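Local coordinates for protein glycosyl transferase family 8 (Streptococcus pneumoniae, PDB 5GVV) that transfers galactose from UDP-galactose to the terminal glucose of the already glycosylated serine-rich repeat adhesin PsrP, with manganese as its likely cofactor, at residues Arg52-Glu57 and Val257-Trp262; Tyr346-Leu349 and Arg353-Glu356. All coordinates share one frame; numbering follows the deposited sequence.

Interaction 1: Arg52-Glu57 and Val257-Trp262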
loop_
_atom_site.group_PDB
_atom_site.type_symbol
_atom_site.label_atom_id
_atom_site.label_comp_id
_atom_site.label_asym_id
_atom_site.label_seq_id
_atom_site.Cartn_x
_atom_site.Cartn_y
_atom_site.Cartn_z
ATOM N N ARG A 52 -5.099 4.399 14.782
ATOM C CA ARG A 52 -5.619 5.250 15.855
ATOM C C ARG A 52 -5.084 4.800 17.209
ATOM O O ARG A 52 -4.742 5.624 18.049
ATOM C CB ARG A 52 -7.153 5.247 15.870
ATOM C CG ARG A 52 -7.766 6.020 17.033
ATOM C CD ARG A 52 -9.283 6.079 16.935
ATOM N NE ARG A 52 -9.706 6.787 15.732
ATOM C CZ ARG A 52 -10.445 6.246 14.767
ATOM N NH1 ARG A 52 -10.865 4.988 14.865
ATOM N NH2 ARG A 52 -10.775 6.967 13.703
ATOM N N ILE A 53 -5.003 3.487 17.407
ATOM C CA ILE A 53 -4.409 2.929 18.619
ATOM C C ILE A 53 -2.952 3.359 18.782
ATOM O O ILE A 53 -2.517 3.699 19.887
ATOM C CB ILE A 53 -4.476 1.391 18.620
ATOM C CG1 ILE A 53 -5.931 0.922 18.705
ATOM C CG2 ILE A 53 -3.661 0.812 19.773
ATOM C CD1 ILE A 53 -6.104 -0.589 18.643
ATOM N N TYR A 54 -2.197 3.333 17.686
ATOM C CA TYR A 54 -0.798 3.758 17.726
ATOM C C TYR A 54 -0.703 5.207 18.187
ATOM O O TYR A 54 0.097 5.539 19.066
ATOM C CB TYR A 54 -0.148 3.627 16.346
ATOM C CG TYR A 54 -0.068 2.213 15.824
ATOM C CD1 TYR A 54 -0.111 1.124 16.689
ATOM C CD2 TYR A 54 0.054 1.966 14.464
ATOM C CE1 TYR A 54 -0.038 -0.174 16.209
ATOM C CE2 TYR A 54 0.118 0.671 13.975
ATOM C CZ TYR A 54 0.075 -0.391 14.853
ATOM O OH TYR A 54 0.147 -1.683 14.366
ATOM N N LEU A 55 -1.513 6.067 17.578
ATOM C CA LEU A 55 -1.477 7.493 17.880
ATOM C C LEU A 55 -1.820 7.752 19.342
ATOM O O LEU A 55 -1.175 8.570 19.997
ATOM C CB LEU A 55 -2.433 8.265 16.966
ATOM C CG LEU A 55 -1.815 8.924 15.733
ATOM C CD1 LEU A 55 -0.799 9.968 16.149
ATOM C CD2 LEU A 55 -1.159 7.885 14.842
ATOM N N GLN A 56 -2.826 7.044 19.852
ATOM C CA GLN A 56 -3.238 7.197 21.245
ATOM C C GLN A 56 -2.159 6.735 22.223
ATOM O O GLN A 56 -1.956 7.346 23.276
ATOM C CB GLN A 56 -4.548 6.439 21.493
ATOM C CG GLN A 56 -5.743 7.021 20.729
ATOM C CD GLN A 56 -7.010 6.224 20.927
ATOM O OE1 GLN A 56 -6.983 5.122 21.473
ATOM N NE2 GLN A 56 -8.134 6.774 20.482
ATOM N N GLU A 57 -1.471 5.653 21.875
ATOM C CA GLU A 57 -0.408 5.131 22.723
ATOM C C GLU A 57 0.757 6.114 22.809
ATOM O O GLU A 57 1.532 6.083 23.770
ATOM C CB GLU A 57 0.051 3.754 22.218
ATOM C CG GLU A 57 -0.986 2.659 22.458
ATOM C CD GLU A 57 -0.593 1.305 21.894
ATOM O OE1 GLU A 57 0.283 1.241 21.008
ATOM O OE2 GLU A 57 -1.179 0.296 22.339
ATOM N N VAL A 257 8.713 -0.362 15.551
ATOM C CA VAL A 257 9.950 0.395 15.750
ATOM C C VAL A 257 9.646 1.779 16.317
ATOM O O VAL A 257 10.307 2.250 17.250
ATOM C CB VAL A 257 10.738 0.569 14.436
ATOM C CG1 VAL A 257 11.890 1.564 14.624
ATOM C CG2 VAL A 257 11.262 -0.762 13.944
ATOM N N ILE A 258 8.642 2.431 15.742
ATOM C CA ILE A 258 8.270 3.783 16.147
ATOM C C ILE A 258 7.748 3.799 17.581
ATOM O O ILE A 258 8.156 4.635 18.390
ATOM C CB ILE A 258 7.216 4.378 15.194
ATOM C CG1 ILE A 258 7.772 4.439 13.768
ATOM C CG2 ILE A 258 6.752 5.762 15.675
ATOM C CD1 ILE A 258 6.739 4.784 12.710
ATOM N N LEU A 259 6.848 2.870 17.890
ATOM C CA LEU A 259 6.281 2.761 19.230
ATOM C C LEU A 259 7.345 2.390 20.268
ATOM O O LEU A 259 7.348 2.927 21.376
ATOM C CB LEU A 259 5.141 1.742 19.240
ATOM C CG LEU A 259 3.913 2.137 18.420
ATOM C CD1 LEU A 259 3.006 0.940 18.197
ATOM C CD2 LEU A 259 3.152 3.259 19.104
ATOM N N ASN A 260 8.253 1.489 19.902
ATOM C CA ASN A 260 9.320 1.069 20.812
ATOM C C ASN A 260 10.274 2.195 21.229
ATOM O O ASN A 260 10.758 2.216 22.367
ATOM C CB ASN A 260 10.124 -0.086 20.206
ATOM C CG ASN A 260 11.351 -0.429 21.025
ATOM O OD1 ASN A 260 12.436 0.116 20.806
ATOM N ND2 ASN A 260 11.183 -1.326 21.989
ATOM N N GLU A 261 10.556 3.114 20.310
ATOM C CA GLU A 261 11.401 4.266 20.617
ATOM C C GLU A 261 10.757 5.149 21.683
ATOM O O GLU A 261 11.418 5.570 22.635
ATOM C CB GLU A 261 11.665 5.091 19.355
ATOM C CG GLU A 261 12.514 4.384 18.312
ATOM C CD GLU A 261 14.000 4.443 18.623
ATOM O OE1 GLU A 261 14.396 5.221 19.520
ATOM O OE2 GLU A 261 14.771 3.714 17.961
ATOM N N TRP A 262 9.468 5.433 21.518
ATOM C CA TRP A 262 8.738 6.243 22.487
ATOM C C TRP A 262 8.547 5.504 23.809
ATOM O O TRP A 262 8.741 6.084 24.875
ATOM C CB TRP A 262 7.380 6.675 21.922
ATOM C CG TRP A 262 7.501 7.696 20.827
ATOM C CD1 TRP A 262 7.185 7.530 19.508
ATOM C CD2 TRP A 262 7.995 9.033 20.956
ATOM N NE1 TRP A 262 7.444 8.687 18.811
ATOM C CE2 TRP A 262 7.943 9.626 19.680
ATOM C CE3 TRP A 262 8.469 9.792 22.033
ATOM C CZ2 TRP A 262 8.356 10.942 19.448
ATOM C CZ3 TRP A 262 8.873 11.095 21.804
ATOM C CH2 TRP A 262 8.814 11.658 20.523
#
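L259 reaches from helix 255-263 to Y54 and E57 on helix 45-57, and this one leucine makes the whole contact from its side. A short run of helix, V257 to W262, presents it. I258, just before it, points elsewhere and packs on K25 of helix 17-30, an apolar residue placed against a third helix.

L259 itself is buried, its bond to CB directed at the opposite helix. CG is anti to its own carbonyl carbon (chi1 -66°), which carries both methyl groups across. The two then divide the work. CD1 settles against the ring of Y54, 3.5 Å from CD1 and 3.8 Å from CE1 of the tyrosine, meeting the ring obliquely; the flat ring offers it an apolar surface. CD2 comes down near the backbone, 3.8 Å from the carbonyl O of Y54. A branched leucine suits this place because its forked end can touch a ring and a main chain at once. The side chains of Y54 and L259 cross at about a right angle.

Helix 45-57 links strands 34-40 and 61-66 of the Rossmann-like GT-A sheet, so the leucine packs helix 255-263 against a helix beside the edge strand 61-66. Within these segments the closest CA atoms, those of Y54 and L259, are 7.3 Å apart, and no hydrogen bond joins the two. E57 suits a partly exposed site: its long, extended chain packs OE1 3.9 Å from CD1 of L259, a van der Waals contact and not a polar bond. Y54 also meets the ring of W255 and packs on L252 of the second subunit.

Further along, W262 sends its CB toward segment 52-57, but its side chain touches M58 just past the helix, and NE1 hydrogen-bonds to the carbonyl O of C28.

Interaction 2: Tyr346-Leu349 and Arg353-Glu356; sequences YLDL and RKLE
The backbones of 346-349 and 353-356 stay well apart, 9.1 Å between CA of D348 and CA of K354 at their nearest, and D348 is the centre of an inverse gamma turn. The gap is bridged by side chains coming from opposite directions. K354 has the length for it: its chain bends at chi2 (-61°), then runs extended through CD and CE and delivers NZ to the carboxylate. There NZ donates to OD1 of D348 at 2.8 Å, a hydrogen bond within a salt bridge. The ammonium arrives from above the carboxylate plane, 45° out of it, and lies 3.9 Å from OD2, so the grip is one-sided. The aliphatic part follows, with CE 3.6 Å from OD1.

The other oxygen is not idle: OD2 accepts hydrogen bonds from the hydroxyls of Y359 and Y385. NZ also donates to the carbonyl O of N350, in its own loop, and to that of T375, after the neighbouring strand 369-372, so one ammonium links two loops of this parallel, Rossmann-like sheet. An aspartate suits the buried place because its short side chain holds the carboxylate near the backbone, while a lysine can reach inward from a partly exposed place.

With an ammonium on one oxygen and two phenols on the other, the buried carboxylate would be expected to remain ionised, its charge balanced by K354.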
loop_
_atom_site.group_PDB
_atom_site.type_symbol
_atom_site.label_atom_id
_atom_site.label_comp_id
_atom_site.label_asym_id
_atom_site.label_seq_id
_atom_site.Cartn_x
_atom_site.Cartn_y
_atom_site.Cartn_z
ATOM N N TYR A 346 -31.783 -7.103 16.834
ATOM C CA TYR A 346 -32.209 -6.456 15.598
ATOM C C TYR A 346 -32.804 -5.083 15.898
ATOM O O TYR A 346 -33.633 -4.942 16.801
ATOM C CB TYR A 346 -33.225 -7.323 14.835
ATOM C CG TYR A 346 -33.445 -6.831 13.422
ATOM C CD1 TYR A 346 -34.376 -5.835 13.144
ATOM C CD2 TYR A 346 -32.696 -7.338 12.369
ATOM C CE1 TYR A 346 -34.560 -5.366 11.857
ATOM C CE2 TYR A 346 -32.871 -6.876 11.080
ATOM C CZ TYR A 346 -33.803 -5.893 10.831
ATOM O OH TYR A 346 -33.979 -5.427 9.544
ATOM N N LEU A 347 -32.376 -4.072 15.143
ATOM C CA LEU A 347 -32.934 -2.725 15.269
ATOM C C LEU A 347 -33.797 -2.398 14.052
ATOM O O LEU A 347 -33.272 -2.156 12.955
ATOM C CB LEU A 347 -31.820 -1.682 15.405
ATOM C CG LEU A 347 -30.826 -1.824 16.558
ATOM C CD1 LEU A 347 -29.811 -0.687 16.550
ATOM C CD2 LEU A 347 -31.542 -1.871 17.882
ATOM N N ASP A 348 -35.115 -2.384 14.249
ATOM C CA ASP A 348 -36.045 -2.075 13.174
ATOM C C ASP A 348 -36.144 -0.564 13.018
ATOM O O ASP A 348 -37.077 0.057 13.531
ATOM C CB ASP A 348 -37.422 -2.663 13.489
ATOM C CG ASP A 348 -38.278 -2.834 12.256
ATOM O OD1 ASP A 348 -37.815 -2.463 11.153
ATOM O OD2 ASP A 348 -39.414 -3.337 12.389
ATOM N N LEU A 349 -35.187 0.023 12.300
ATOM C CA LEU A 349 -35.072 1.480 12.227
ATOM C C LEU A 349 -35.336 2.055 10.836
ATOM O O LEU A 349 -35.355 3.276 10.666
ATOM C CB LEU A 349 -33.682 1.919 12.689
ATOM C CG LEU A 349 -33.192 1.381 14.028
ATOM C CD1 LEU A 349 -31.800 1.906 14.347
ATOM C CD2 LEU A 349 -34.163 1.733 15.124
ATOM N N ARG A 353 -40.908 0.323 3.053
ATOM C CA ARG A 353 -41.624 -0.941 3.206
ATOM C C ARG A 353 -40.724 -2.053 3.710
ATOM O O ARG A 353 -39.598 -2.223 3.243
ATOM C CB ARG A 353 -42.307 -1.359 1.905
ATOM C CG ARG A 353 -43.718 -0.803 1.756
ATOM C CD ARG A 353 -44.414 -1.384 0.536
ATOM N NE ARG A 353 -43.713 -1.030 -0.692
ATOM C CZ ARG A 353 -43.896 0.108 -1.355
ATOM N NH1 ARG A 353 -44.770 1.008 -0.914
ATOM N NH2 ARG A 353 -43.208 0.346 -2.462
ATOM N N LYS A 354 -41.236 -2.804 4.675
ATOM C CA LYS A 354 -40.437 -3.799 5.372
ATOM C C LYS A 354 -40.140 -5.031 4.528
ATOM O O LYS A 354 -40.971 -5.482 3.740
ATOM C CB LYS A 354 -41.130 -4.212 6.668
ATOM C CG LYS A 354 -41.415 -3.054 7.604
ATOM C CD LYS A 354 -40.135 -2.360 8.034
ATOM C CE LYS A 354 -40.434 -1.272 9.056
ATOM N NZ LYS A 354 -39.199 -0.601 9.558
ATOM N N LEU A 355 -38.935 -5.561 4.700
ATOM C CA LEU A 355 -38.539 -6.796 4.044
ATOM C C LEU A 355 -38.742 -7.938 5.030
ATOM O O LEU A 355 -37.931 -8.137 5.937
ATOM C CB LEU A 355 -37.091 -6.693 3.572
ATOM C CG LEU A 355 -36.937 -5.562 2.556
ATOM C CD1 LEU A 355 -35.498 -5.089 2.432
ATOM C CD2 LEU A 355 -37.482 -5.991 1.203
ATOM N N GLU A 356 -39.840 -8.666 4.847
ATOM C CA GLU A 356 -40.321 -9.640 5.825
ATOM C C GLU A 356 -39.293 -10.670 6.284
ATOM O O GLU A 356 -39.132 -10.874 7.485
ATOM C CB GLU A 356 -41.590 -10.335 5.313
ATOM C CG GLU A 356 -42.895 -9.764 5.877
ATOM C CD GLU A 356 -43.123 -8.303 5.512
ATOM O OE1 GLU A 356 -42.461 -7.793 4.580
ATOM O OE2 GLU A 356 -43.976 -7.661 6.159
#

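Overall arrangement
From the N terminus, helix 45-57 comes first, and interaction 1 closes a loop of 199 intervening residues by bringing helix 255-263 back against it, so that the chain returns to the edge of the GT-A sheet after all the UDP- and manganese-binding residues have been passed. Interaction 2 opens only later. It closes a very short loop, three residues between its segments, around strand 345-348 in the six-stranded parallel sheet of the C-terminal part. The two contacts are in series, neither nesting nor crossing. Their centres lie 42 Å apart and their nearest atoms about 20 Å, so each ties its own part of the fold.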